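Local coordinates for protein fimbrin (Schizosaccharomyces pombe, PDB 1RT8) that binds actin filaments through two actin-binding regions, crosslinks them, and supports cell polarity, cytokinesis, mating and spore formation, at residues 56-61 against 125-130; 93-98 against 480-485; 168-173 against 194-199; 232-237 against 255-260. All coordinates share one frame; numbering follows the deposited sequence.

Interaction 1 of 4, residues 56-61 against 125-130; sequences KLINDS and WQIIRR. With SO4 (sulfate ion), chain C.
Leu57, Ile58 and Ser61 meet Ile127 in a buried helix-against-helix contact inside the first calponin-homology (CH) domain, where helix 52-61 lies beside helix 117-131 of this all-helical fold. The two short segments run in nearly the same direction, 21° apart, and their axes approach to 8.7 Å. Ile127 aims at the neighbouring helix and sends its two branches to different partners, CG2 to Leu57 and Ser61, CD1 to Ile58. Ile127 CG2 is only 3.5 Å from Leu57 CG, tighter than an ordinary carbon contact. The longer branch is stretched out (chi2 179°), which carries Ile127 CD1 to within 3.5 Å of Ile58 CG1. Farther along, Leu57 CD1 brushes Ile128 CG1, while Ile128 also touches Phe17 and His20 of helix 11-25, a third helix at this interface. Away from the contact, Arg129 makes a salt bridge to Glu163 and two weak bonds to a single oxygen of a sulfate ion that probably came from the crystallisation solution. A polar link completes the apolar junction: Ser61 OG donates to Ile127 O at 2.7 Å, sitting above the carbonyl plane, 61° out of it, with Ile127 CG2 3.3 Å from the same Ser61 OG.

Interaction 2 of 4, residues 93-98 against 480-485; sequences INSAKA and IARKLG
Asn94 and Arg482 bring the two backbones to 5.6 Å between their CA atoms, at the place where helix 82-99 passes the C-terminal end of helix 467-483. That end is turned off by a Schellman motif: Gly485 adopts a positive phi of 100°, at which a CB would collide with the carbonyl oxygen of Leu484, and Gly485 N bonds back to Arg482 O at 2.9 Å. The amide of Asn94 enters at the same spot. Asn94 ND2 donates to Arg482 O over 3.1 Å with an N-H...O angle of 153°, in the carbonyl plane and on a lone pair, so two N-H groups grip this one oxygen. Asn94 ND2 also lies 3.4 Å from Gly485 CA. Both helices belong to calponin-homology domains, the first and the fourth of the chain, and the contact therefore joins actin-binding region 1 to actin-binding region 2 within the crosslinking core. Arg482 spans the junction with its chain extended from CG to NE. Its CG rests 3.8 Å from Asn94 CB, one face of the guanidinium lies over Ser95 CA, and Arg482 NH2 comes 3.2 Å from Ala98 CB on the way to its main partner, Ile488 O. Two waters join in: one accepts from Arg482 NE at 2.8 Å beside Asn94 O, while the other, in the guanidinium plane, accepts from Arg482 NH1 and donates to Ser95 OG at 2.7 Å. Ser95 OG is hydrogen-bonded as well to Val91 O, one turn back in its own helix.

Interaction 3 of 4, residues 168-173 against 194-199; sequences RWFNYH and ENYTVL
Phe170 and Leu199 find each other because each turns its CG away from its own backbone N (chi1 -163° and 170°), sending the ring and the forked leucine end into the angle between helices 162-176 and 194-203. The short segments cross at 69°, their axes 10.3 Å apart, a separation bridged here by large side chains. Leu199 CD2 sits over the centre of the Phe170 ring, 3.8 Å from its centroid and almost on the ring normal, a CH-pi contact. The ring's outer rim meets the beginning of the other helix: Phe170 CE2 lies 3.6 Å from Asn195 O, near the ring plane, and Phe170 CE1 is 3.8 Å from Tyr196 CE2, the two side chains crossing at about a right angle. The second leucine methyl serves a different neighbour, with Leu199 CD1 3.9 Å from His173 CB. Trp169 CZ3 touches Leu199 CD2 at 4.1 Å, and His173 in turn lays its CD2 on a face of the indole. Replacing Phe170 by an alanine would probably take the floor from beneath the Leu199 methyl and open a gap beside Tyr196. The polar ends look elsewhere: Trp169 NE1 and His173 NE2 both bond Pro263 O, Tyr196 OH bonds Asn251, and Asn195 ties Asp189 O and Trp179 to the start of its helix. Aromatic and aliphatic side chains interleaved between crossed helices, with helix 248-261 adding Val255 and Leu258, form part of the hydrophobic core of the second calponin-homology domain.

Interaction 4 of 4, residues 232-237 against 255-260; sequences LDCRKY and VAHLFN
His257 reaches from helix 248-261 into the loop 232-237, and its imidazole can be followed atom by atom. From a CB aimed at the loop, CG lies opposite the backbone N (chi1 -179°), which carries the ring outward from the helix. ND1 comes first: His257 ND1 is 3.5 Å from Cys234 SG, which stands at the ring edge in a sulfur-aromatic contact, and this nitrogen is buried without a hydrogen-bonding partner. Next, His257 CE1 approaches Asp233 O to 3.2 Å, close to the ring plane. At the tip, His257 NE2 lies farther off, 4.1 Å from Asp233 O. Lys236 CG lies over one face in a CH-pi contact, 4.0 Å from the centroid of the His257 ring and 9° off its normal, before the chain bends and takes the ammonium away. Putting an alanine in place of His257 would probably strip Lys236 CG of the surface it rests on and open a gap beside Cys234. The next residue of the helix extends the contact: Leu258 CD1 lies 3.6 Å from Cys234 SG and 4.1 Å from Leu232 CD1. Loop 232-237 departs from helix 218-230 through a Schellman motif at Asp233 and then tightens into an inverse gamma turn centred on Arg235, whose guanidinium pairs with Glu223 and Glu230. A connecting loop clasped in this way against helix 248-261 belongs to the helical scaffold of the second calponin-homology domain.

From the N terminus, interaction 1 opens at residues 56-61, and interaction 2 opens at 93-98 before 125-130 closes the first loop. The two therefore cross, and Ile58 touches Ser95 where they adjoin. Interaction 1 ties helices within the first calponin-homology domain. Interaction 2 closes only at 480-485, a span of nearly four hundred residues that joins the first domain to the fourth. Interactions 3 and 4 both fall within that span and follow one another in the second domain. They share a core, in which Trp169 meets Phe259 and Leu199 meets Leu258, and they lie across the chain's centre from interaction 2, their centres about 39 and 31 Å from the centre of interaction 2.

Interaction 1 of 4, residues 56-61 against 125-130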
# COMPACT_ATOMS: atom_id res chain seq x y z
N LYS A 56 -8.02 -10.41 7.48
CA LYS A 56 -8.13 -9.79 8.80
C LYS A 56 -6.87 -8.96 9.10
O LYS A 56 -6.96 -7.84 9.60
CB LYS A 56 -8.30 -10.87 9.88
CG LYS A 56 -9.63 -11.62 9.84
CD LYS A 56 -10.77 -10.75 10.31
CE LYS A 56 -12.07 -11.56 10.44
NZ LYS A 56 -13.14 -10.73 11.07
N LEU A 57 -5.70 -9.50 8.78
CA LEU A 57 -4.46 -8.78 9.02
C LEU A 57 -4.46 -7.47 8.21
O LEU A 57 -4.04 -6.41 8.69
CB LEU A 57 -3.26 -9.65 8.62
CG LEU A 57 -1.88 -9.06 8.90
CD1 LEU A 57 -1.71 -8.85 10.40
CD2 LEU A 57 -0.82 -10.01 8.37
N ILE A 58 -4.96 -7.55 6.99
CA ILE A 58 -5.05 -6.38 6.13
C ILE A 58 -5.91 -5.26 6.73
O ILE A 58 -5.55 -4.09 6.66
CB ILE A 58 -5.62 -6.76 4.76
CG1 ILE A 58 -4.56 -7.57 3.99
CG2 ILE A 58 -6.09 -5.50 4.01
CD1 ILE A 58 -5.02 -8.02 2.64
N ASN A 59 -7.05 -5.63 7.32
CA ASN A 59 -7.91 -4.62 7.92
C ASN A 59 -7.37 -4.07 9.23
O ASN A 59 -7.78 -3.00 9.67
CB ASN A 59 -9.34 -5.15 8.12
CG ASN A 59 -10.20 -4.95 6.89
OD1 ASN A 59 -10.01 -4.00 6.13
ND2 ASN A 59 -11.16 -5.85 6.69
N ASP A 60 -6.47 -4.82 9.87
CA ASP A 60 -5.85 -4.34 11.10
C ASP A 60 -4.79 -3.32 10.71
O ASP A 60 -4.65 -2.27 11.33
CB ASP A 60 -5.20 -5.50 11.87
CG ASP A 60 -4.42 -5.02 13.10
OD1 ASP A 60 -3.17 -5.13 13.11
OD2 ASP A 60 -5.07 -4.54 14.06
N SER A 61 -4.04 -3.62 9.64
CA SER A 61 -3.01 -2.70 9.18
C SER A 61 -3.59 -1.42 8.62
O SER A 61 -3.12 -0.33 8.93
CB SER A 61 -2.14 -3.37 8.11
OG SER A 61 -1.35 -4.40 8.68
N TRP A 125 4.74 -9.95 6.32
CA TRP A 125 5.62 -8.87 6.74
C TRP A 125 5.23 -7.56 6.05
O TRP A 125 5.17 -6.50 6.69
CB TRP A 125 7.09 -9.22 6.46
CG TRP A 125 8.00 -8.03 6.55
CD1 TRP A 125 8.79 -7.54 5.56
CD2 TRP A 125 8.16 -7.15 7.67
NE1 TRP A 125 9.43 -6.40 5.98
CE2 TRP A 125 9.06 -6.13 7.27
CE3 TRP A 125 7.63 -7.10 8.96
CZ2 TRP A 125 9.44 -5.09 8.12
CZ3 TRP A 125 8.00 -6.06 9.81
CH2 TRP A 125 8.90 -5.07 9.38
N GLN A 126 4.96 -7.61 4.74
CA GLN A 126 4.59 -6.39 4.04
C GLN A 126 3.33 -5.78 4.65
O GLN A 126 3.25 -4.56 4.83
CB GLN A 126 4.37 -6.65 2.55
CG GLN A 126 5.64 -7.00 1.76
CD GLN A 126 6.69 -5.90 1.80
OE1 GLN A 126 6.39 -4.72 1.61
NE2 GLN A 126 7.94 -6.29 2.06
N ILE A 127 2.36 -6.63 4.98
CA ILE A 127 1.12 -6.15 5.59
C ILE A 127 1.39 -5.54 6.97
O ILE A 127 0.90 -4.44 7.27
CB ILE A 127 0.06 -7.28 5.71
CG1 ILE A 127 -0.32 -7.78 4.31
CG2 ILE A 127 -1.20 -6.77 6.40
CD1 ILE A 127 -1.34 -8.91 4.30
N ILE A 128 2.18 -6.23 7.80
CA ILE A 128 2.52 -5.75 9.14
C ILE A 128 3.29 -4.44 9.07
O ILE A 128 3.03 -3.51 9.85
CB ILE A 128 3.39 -6.77 9.91
CG1 ILE A 128 2.56 -7.99 10.31
CG2 ILE A 128 3.97 -6.10 11.17
CD1 ILE A 128 3.36 -9.05 11.04
N ARG A 129 4.24 -4.37 8.15
CA ARG A 129 5.05 -3.17 7.96
C ARG A 129 4.20 -1.98 7.55
O ARG A 129 4.39 -0.88 8.05
CB ARG A 129 6.13 -3.43 6.91
CG ARG A 129 6.89 -2.20 6.44
CD ARG A 129 8.07 -2.59 5.55
NE ARG A 129 8.80 -1.45 5.02
CZ ARG A 129 8.32 -0.63 4.09
NH1 ARG A 129 7.11 -0.83 3.58
NH2 ARG A 129 9.06 0.39 3.66
N ARG A 130 3.25 -2.21 6.64
CA ARG A 130 2.38 -1.14 6.18
C ARG A 130 1.54 -0.55 7.32
O ARG A 130 1.19 0.62 7.29
CB ARG A 130 1.45 -1.65 5.07
CG ARG A 130 0.35 -0.67 4.63
CD ARG A 130 0.93 0.63 4.10
NE ARG A 130 -0.11 1.61 3.76
CZ ARG A 130 -0.87 2.24 4.65
NH1 ARG A 130 -0.73 2.01 5.95
NH2 ARG A 130 -1.80 3.10 4.23
S SO4 C . 7.94 1.82 0.20
O1 SO4 C . 7.85 0.37 0.91
O2 SO4 C . 7.22 2.71 1.10
O3 SO4 C . 9.19 2.16 0.03
O4 SO4 C . 7.17 1.64 -1.00

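Interaction 2 of 4, residues 93-98 against 480-485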
# COMPACT_ATOMS: atom_id res chain seq x y z
N ILE A 93 -5.05 -10.67 -2.23
CA ILE A 93 -4.03 -10.25 -3.18
C ILE A 93 -4.25 -8.87 -3.78
O ILE A 93 -3.36 -8.03 -3.77
CB ILE A 93 -3.92 -11.26 -4.36
CG1 ILE A 93 -3.33 -12.59 -3.86
CG2 ILE A 93 -3.07 -10.66 -5.49
CD1 ILE A 93 -1.94 -12.49 -3.32
N ASN A 94 -5.45 -8.62 -4.31
CA ASN A 94 -5.74 -7.35 -4.93
C ASN A 94 -5.88 -6.18 -3.98
O ASN A 94 -5.70 -5.02 -4.38
CB ASN A 94 -6.96 -7.50 -5.82
CG ASN A 94 -6.70 -8.45 -6.97
OD1 ASN A 94 -5.66 -8.34 -7.62
ND2 ASN A 94 -7.60 -9.38 -7.21
N SER A 95 -6.19 -6.46 -2.72
CA SER A 95 -6.29 -5.39 -1.73
C SER A 95 -4.84 -5.00 -1.41
O SER A 95 -4.49 -3.82 -1.37
CB SER A 95 -6.99 -5.88 -0.46
OG SER A 95 -8.36 -6.13 -0.68
N ALA A 96 -4.01 -6.01 -1.16
CA ALA A 96 -2.61 -5.79 -0.82
C ALA A 96 -1.92 -4.92 -1.87
O ALA A 96 -1.14 -4.04 -1.53
CB ALA A 96 -1.88 -7.13 -0.70
N LYS A 97 -2.23 -5.15 -3.14
CA LYS A 97 -1.64 -4.38 -4.23
C LYS A 97 -1.99 -2.90 -4.19
O LYS A 97 -1.25 -2.08 -4.72
CB LYS A 97 -2.08 -4.92 -5.59
CG LYS A 97 -1.41 -6.20 -6.02
CD LYS A 97 -1.81 -6.55 -7.45
CE LYS A 97 -0.98 -7.71 -7.98
NZ LYS A 97 -1.38 -8.11 -9.36
N ALA A 98 -3.12 -2.56 -3.57
CA ALA A 98 -3.57 -1.17 -3.51
C ALA A 98 -3.37 -0.43 -2.20
O ALA A 98 -3.77 0.73 -2.06
CB ALA A 98 -5.04 -1.09 -3.89
N ILE A 480 -15.82 -6.40 -3.89
CA ILE A 480 -16.42 -7.39 -4.77
C ILE A 480 -15.61 -7.45 -6.07
O ILE A 480 -15.36 -8.51 -6.63
CB ILE A 480 -17.89 -7.05 -5.11
CG1 ILE A 480 -18.78 -7.26 -3.87
CG2 ILE A 480 -18.38 -7.92 -6.28
CD1 ILE A 480 -20.26 -6.92 -4.10
N ALA A 481 -15.20 -6.28 -6.55
CA ALA A 481 -14.42 -6.20 -7.77
C ALA A 481 -13.09 -6.92 -7.55
O ALA A 481 -12.59 -7.62 -8.43
CB ALA A 481 -14.19 -4.72 -8.16
N ARG A 482 -12.52 -6.77 -6.36
CA ARG A 482 -11.26 -7.42 -6.07
C ARG A 482 -11.46 -8.93 -6.00
O ARG A 482 -10.56 -9.69 -6.38
CB ARG A 482 -10.66 -6.87 -4.77
CG ARG A 482 -10.04 -5.49 -5.00
CD ARG A 482 -9.60 -4.78 -3.72
NE ARG A 482 -8.97 -3.50 -4.05
CZ ARG A 482 -8.81 -2.49 -3.19
NH1 ARG A 482 -9.23 -2.62 -1.94
NH2 ARG A 482 -8.24 -1.36 -3.60
N LYS A 483 -12.63 -9.37 -5.54
CA LYS A 483 -12.91 -10.80 -5.47
C LYS A 483 -12.95 -11.38 -6.90
O LYS A 483 -12.68 -12.55 -7.11
CB LYS A 483 -14.26 -11.07 -4.78
CG LYS A 483 -14.54 -12.57 -4.58
CD LYS A 483 -16.04 -12.89 -4.41
CE LYS A 483 -16.62 -12.38 -3.11
NZ LYS A 483 -17.92 -13.05 -2.77
N LEU A 484 -13.32 -10.54 -7.86
CA LEU A 484 -13.37 -10.96 -9.26
C LEU A 484 -11.99 -10.89 -9.93
O LEU A 484 -11.82 -11.32 -11.08
CB LEU A 484 -14.35 -10.08 -10.04
CG LEU A 484 -15.86 -10.25 -9.81
CD1 LEU A 484 -16.57 -9.06 -10.42
CD2 LEU A 484 -16.36 -11.55 -10.43
N GLY A 485 -11.02 -10.34 -9.21
CA GLY A 485 -9.67 -10.22 -9.75
C GLY A 485 -9.31 -8.84 -10.28
O GLY A 485 -8.26 -8.66 -10.88
O HOH W 1 -7.35 -3.77 -6.32
O HOH W 2 -10.58 -4.67 -0.62

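Interaction 3 of 4, residues 168-173 against 194-199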
# COMPACT_ATOMS: atom_id res chain seq x y z
N ARG A 168 14.88 9.56 11.19
CA ARG A 168 15.02 10.97 11.53
C ARG A 168 14.64 11.16 13.00
O ARG A 168 15.28 11.90 13.74
CB ARG A 168 14.11 11.83 10.65
CG ARG A 168 14.36 11.71 9.15
CD ARG A 168 13.60 12.82 8.37
NE ARG A 168 13.82 12.73 6.92
CZ ARG A 168 13.21 13.49 6.02
NH1 ARG A 168 12.33 14.41 6.39
NH2 ARG A 168 13.47 13.32 4.72
N TRP A 169 13.58 10.48 13.42
CA TRP A 169 13.09 10.55 14.79
C TRP A 169 14.13 10.01 15.77
O TRP A 169 14.54 10.69 16.71
CB TRP A 169 11.80 9.73 14.92
CG TRP A 169 11.26 9.64 16.31
CD1 TRP A 169 10.58 10.61 17.00
CD2 TRP A 169 11.31 8.50 17.18
NE1 TRP A 169 10.21 10.14 18.23
CE2 TRP A 169 10.65 8.85 18.37
CE3 TRP A 169 11.86 7.21 17.06
CZ2 TRP A 169 10.51 7.96 19.44
CZ3 TRP A 169 11.73 6.33 18.13
CH2 TRP A 169 11.06 6.71 19.31
N PHE A 170 14.54 8.77 15.54
CA PHE A 170 15.54 8.10 16.37
C PHE A 170 16.74 9.03 16.53
O PHE A 170 17.17 9.30 17.65
CB PHE A 170 15.95 6.78 15.68
CG PHE A 170 16.65 5.80 16.58
CD1 PHE A 170 16.50 4.43 16.38
CD2 PHE A 170 17.48 6.23 17.61
CE1 PHE A 170 17.15 3.51 17.18
CE2 PHE A 170 18.14 5.31 18.42
CZ PHE A 170 17.97 3.95 18.21
N ASN A 171 17.26 9.54 15.42
CA ASN A 171 18.41 10.43 15.46
C ASN A 171 18.14 11.76 16.14
O ASN A 171 19.03 12.33 16.78
CB ASN A 171 18.96 10.67 14.06
CG ASN A 171 19.69 9.46 13.52
OD1 ASN A 171 20.55 8.89 14.19
ND2 ASN A 171 19.35 9.06 12.30
N TYR A 172 16.93 12.28 15.99
CA TYR A 172 16.57 13.53 16.64
C TYR A 172 16.85 13.40 18.14
O TYR A 172 17.35 14.33 18.77
CB TYR A 172 15.10 13.85 16.42
CG TYR A 172 14.56 14.93 17.32
CD1 TYR A 172 14.83 16.28 17.08
CD2 TYR A 172 13.78 14.60 18.43
CE1 TYR A 172 14.32 17.28 17.92
CE2 TYR A 172 13.27 15.59 19.28
CZ TYR A 172 13.55 16.92 19.02
OH TYR A 172 13.03 17.89 19.85
N HIS A 173 16.53 12.24 18.70
CA HIS A 173 16.74 11.99 20.12
C HIS A 173 18.20 11.72 20.48
O HIS A 173 18.70 12.25 21.47
CB HIS A 173 15.86 10.84 20.59
CG HIS A 173 14.41 11.19 20.67
ND1 HIS A 173 13.93 12.13 21.55
CD2 HIS A 173 13.35 10.76 19.95
CE1 HIS A 173 12.62 12.26 21.38
NE2 HIS A 173 12.25 11.44 20.41
N GLU A 194 23.44 -0.27 22.31
CA GLU A 194 23.82 1.04 22.81
C GLU A 194 22.87 2.15 22.41
O GLU A 194 22.41 2.92 23.25
CB GLU A 194 25.23 1.41 22.33
CG GLU A 194 26.35 0.75 23.10
CD GLU A 194 27.71 1.32 22.74
OE1 GLU A 194 27.78 2.25 21.90
OE2 GLU A 194 28.72 0.84 23.29
N ASN A 195 22.58 2.26 21.12
CA ASN A 195 21.69 3.32 20.66
C ASN A 195 20.29 3.19 21.25
O ASN A 195 19.65 4.20 21.55
CB ASN A 195 21.67 3.36 19.14
CG ASN A 195 22.99 3.89 18.57
OD1 ASN A 195 23.67 4.66 19.23
ND2 ASN A 195 23.35 3.47 17.36
N TYR A 196 19.82 1.96 21.42
CA TYR A 196 18.51 1.72 22.01
C TYR A 196 18.52 2.21 23.46
O TYR A 196 17.59 2.89 23.90
CB TYR A 196 18.17 0.23 21.97
CG TYR A 196 17.64 -0.29 20.64
CD1 TYR A 196 17.81 -1.63 20.29
CD2 TYR A 196 16.93 0.54 19.77
CE1 TYR A 196 17.30 -2.13 19.10
CE2 TYR A 196 16.40 0.05 18.56
CZ TYR A 196 16.59 -1.30 18.24
OH TYR A 196 16.09 -1.83 17.07
N THR A 197 19.57 1.86 24.20
CA THR A 197 19.70 2.28 25.60
C THR A 197 19.67 3.80 25.74
O THR A 197 18.99 4.33 26.61
CB THR A 197 21.01 1.75 26.22
OG1 THR A 197 20.96 0.32 26.28
CG2 THR A 197 21.20 2.30 27.63
N VAL A 198 20.42 4.51 24.90
CA VAL A 198 20.44 5.96 24.96
C VAL A 198 19.06 6.51 24.58
O VAL A 198 18.55 7.43 25.22
CB VAL A 198 21.52 6.54 24.01
CG1 VAL A 198 21.46 8.06 24.01
CG2 VAL A 198 22.90 6.09 24.46
N LEU A 199 18.45 5.92 23.56
CA LEU A 199 17.12 6.34 23.12
C LEU A 199 16.11 6.20 24.26
O LEU A 199 15.40 7.15 24.60
CB LEU A 199 16.65 5.50 21.92
CG LEU A 199 15.18 5.68 21.50
CD1 LEU A 199 14.92 7.13 21.12
CD2 LEU A 199 14.85 4.75 20.33

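Interaction 4 of 4, residues 232-237 against 255-260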
# COMPACT_ATOMS: atom_id res chain seq x y z
N LEU A 232 7.96 0.61 29.55
CA LEU A 232 7.14 1.51 28.75
C LEU A 232 6.10 0.70 27.98
O LEU A 232 5.35 1.24 27.16
CB LEU A 232 8.03 2.28 27.76
CG LEU A 232 9.36 2.82 28.29
CD1 LEU A 232 10.14 3.46 27.15
CD2 LEU A 232 9.10 3.84 29.40
N ASP A 233 6.07 -0.60 28.26
CA ASP A 233 5.17 -1.53 27.59
C ASP A 233 5.50 -1.59 26.10
O ASP A 233 4.61 -1.72 25.25
CB ASP A 233 3.71 -1.10 27.80
CG ASP A 233 2.72 -2.11 27.24
OD1 ASP A 233 2.88 -3.32 27.51
OD2 ASP A 233 1.78 -1.70 26.53
N CYS A 234 6.79 -1.49 25.79
CA CYS A 234 7.24 -1.53 24.40
C CYS A 234 8.15 -2.71 24.07
O CYS A 234 8.94 -2.64 23.12
CB CYS A 234 7.96 -0.23 24.02
SG CYS A 234 6.90 1.21 23.87
N ARG A 235 8.06 -3.78 24.84
CA ARG A 235 8.88 -4.95 24.55
C ARG A 235 8.10 -5.80 23.55
O ARG A 235 7.61 -6.88 23.88
CB ARG A 235 9.19 -5.77 25.80
CG ARG A 235 9.99 -7.03 25.49
CD ARG A 235 10.64 -7.65 26.71
NE ARG A 235 11.49 -8.78 26.32
CZ ARG A 235 12.47 -9.26 27.07
NH1 ARG A 235 12.74 -8.71 28.25
NH2 ARG A 235 13.20 -10.28 26.64
N LYS A 236 8.00 -5.30 22.33
CA LYS A 236 7.27 -5.98 21.27
C LYS A 236 8.15 -6.29 20.06
O LYS A 236 9.02 -5.50 19.69
CB LYS A 236 6.10 -5.10 20.81
CG LYS A 236 5.14 -4.67 21.92
CD LYS A 236 4.33 -5.85 22.43
CE LYS A 236 3.19 -5.39 23.32
NZ LYS A 236 2.31 -6.54 23.69
N TYR A 237 7.91 -7.46 19.46
CA TYR A 237 8.63 -7.93 18.27
C TYR A 237 10.08 -8.36 18.41
O TYR A 237 10.48 -9.42 17.90
CB TYR A 237 8.59 -6.88 17.15
CG TYR A 237 7.21 -6.44 16.72
CD1 TYR A 237 6.59 -5.35 17.31
CD2 TYR A 237 6.54 -7.12 15.69
CE1 TYR A 237 5.32 -4.93 16.89
CE2 TYR A 237 5.28 -6.71 15.27
CZ TYR A 237 4.67 -5.61 15.87
OH TYR A 237 3.42 -5.21 15.45
N VAL A 255 11.08 -0.42 16.91
CA VAL A 255 11.19 1.04 16.88
C VAL A 255 9.87 1.72 16.54
O VAL A 255 9.55 2.79 17.06
CB VAL A 255 12.26 1.51 15.86
CG1 VAL A 255 12.26 3.03 15.77
CG2 VAL A 255 13.63 1.00 16.27
N ALA A 256 9.10 1.12 15.64
CA ALA A 256 7.82 1.69 15.24
C ALA A 256 6.87 1.80 16.42
O ALA A 256 6.28 2.86 16.67
CB ALA A 256 7.19 0.85 14.13
N HIS A 257 6.72 0.71 17.16
CA HIS A 257 5.83 0.70 18.31
C HIS A 257 6.27 1.69 19.39
O HIS A 257 5.44 2.36 20.02
CB HIS A 257 5.75 -0.71 18.89
CG HIS A 257 4.83 -0.83 20.06
ND1 HIS A 257 5.25 -0.65 21.36
CD2 HIS A 257 3.50 -1.07 20.12
CE1 HIS A 257 4.21 -0.77 22.18
NE2 HIS A 257 3.14 -1.03 21.45
N LEU A 258 7.58 1.79 19.60
CA LEU A 258 8.13 2.69 20.60
C LEU A 258 7.77 4.12 20.20
O LEU A 258 7.50 4.97 21.06
CB LEU A 258 9.65 2.53 20.66
CG LEU A 258 10.40 3.35 21.71
CD1 LEU A 258 9.90 2.99 23.10
CD2 LEU A 258 11.89 3.08 21.58
N PHE A 259 7.77 4.37 18.90
CA PHE A 259 7.44 5.68 18.37
C PHE A 259 5.96 6.00 18.53
O PHE A 259 5.60 7.15 18.77
CB PHE A 259 7.81 5.75 16.89
CG PHE A 259 7.31 6.98 16.20
CD1 PHE A 259 7.99 8.19 16.30
CD2 PHE A 259 6.15 6.93 15.44
CE1 PHE A 259 7.52 9.33 15.65
CE2 PHE A 259 5.67 8.07 14.78
CZ PHE A 259 6.36 9.27 14.89
N ASN A 260 5.11 4.99 18.38
CA ASN A 260 3.67 5.21 18.49
C ASN A 260 3.22 5.50 19.91
O ASN A 260 2.26 6.24 20.12
CB ASN A 260 2.88 4.00 17.96
CG ASN A 260 3.07 3.78 16.48
OD1 ASN A 260 3.36 4.72 15.74
ND2 ASN A 260 2.90 2.54 16.04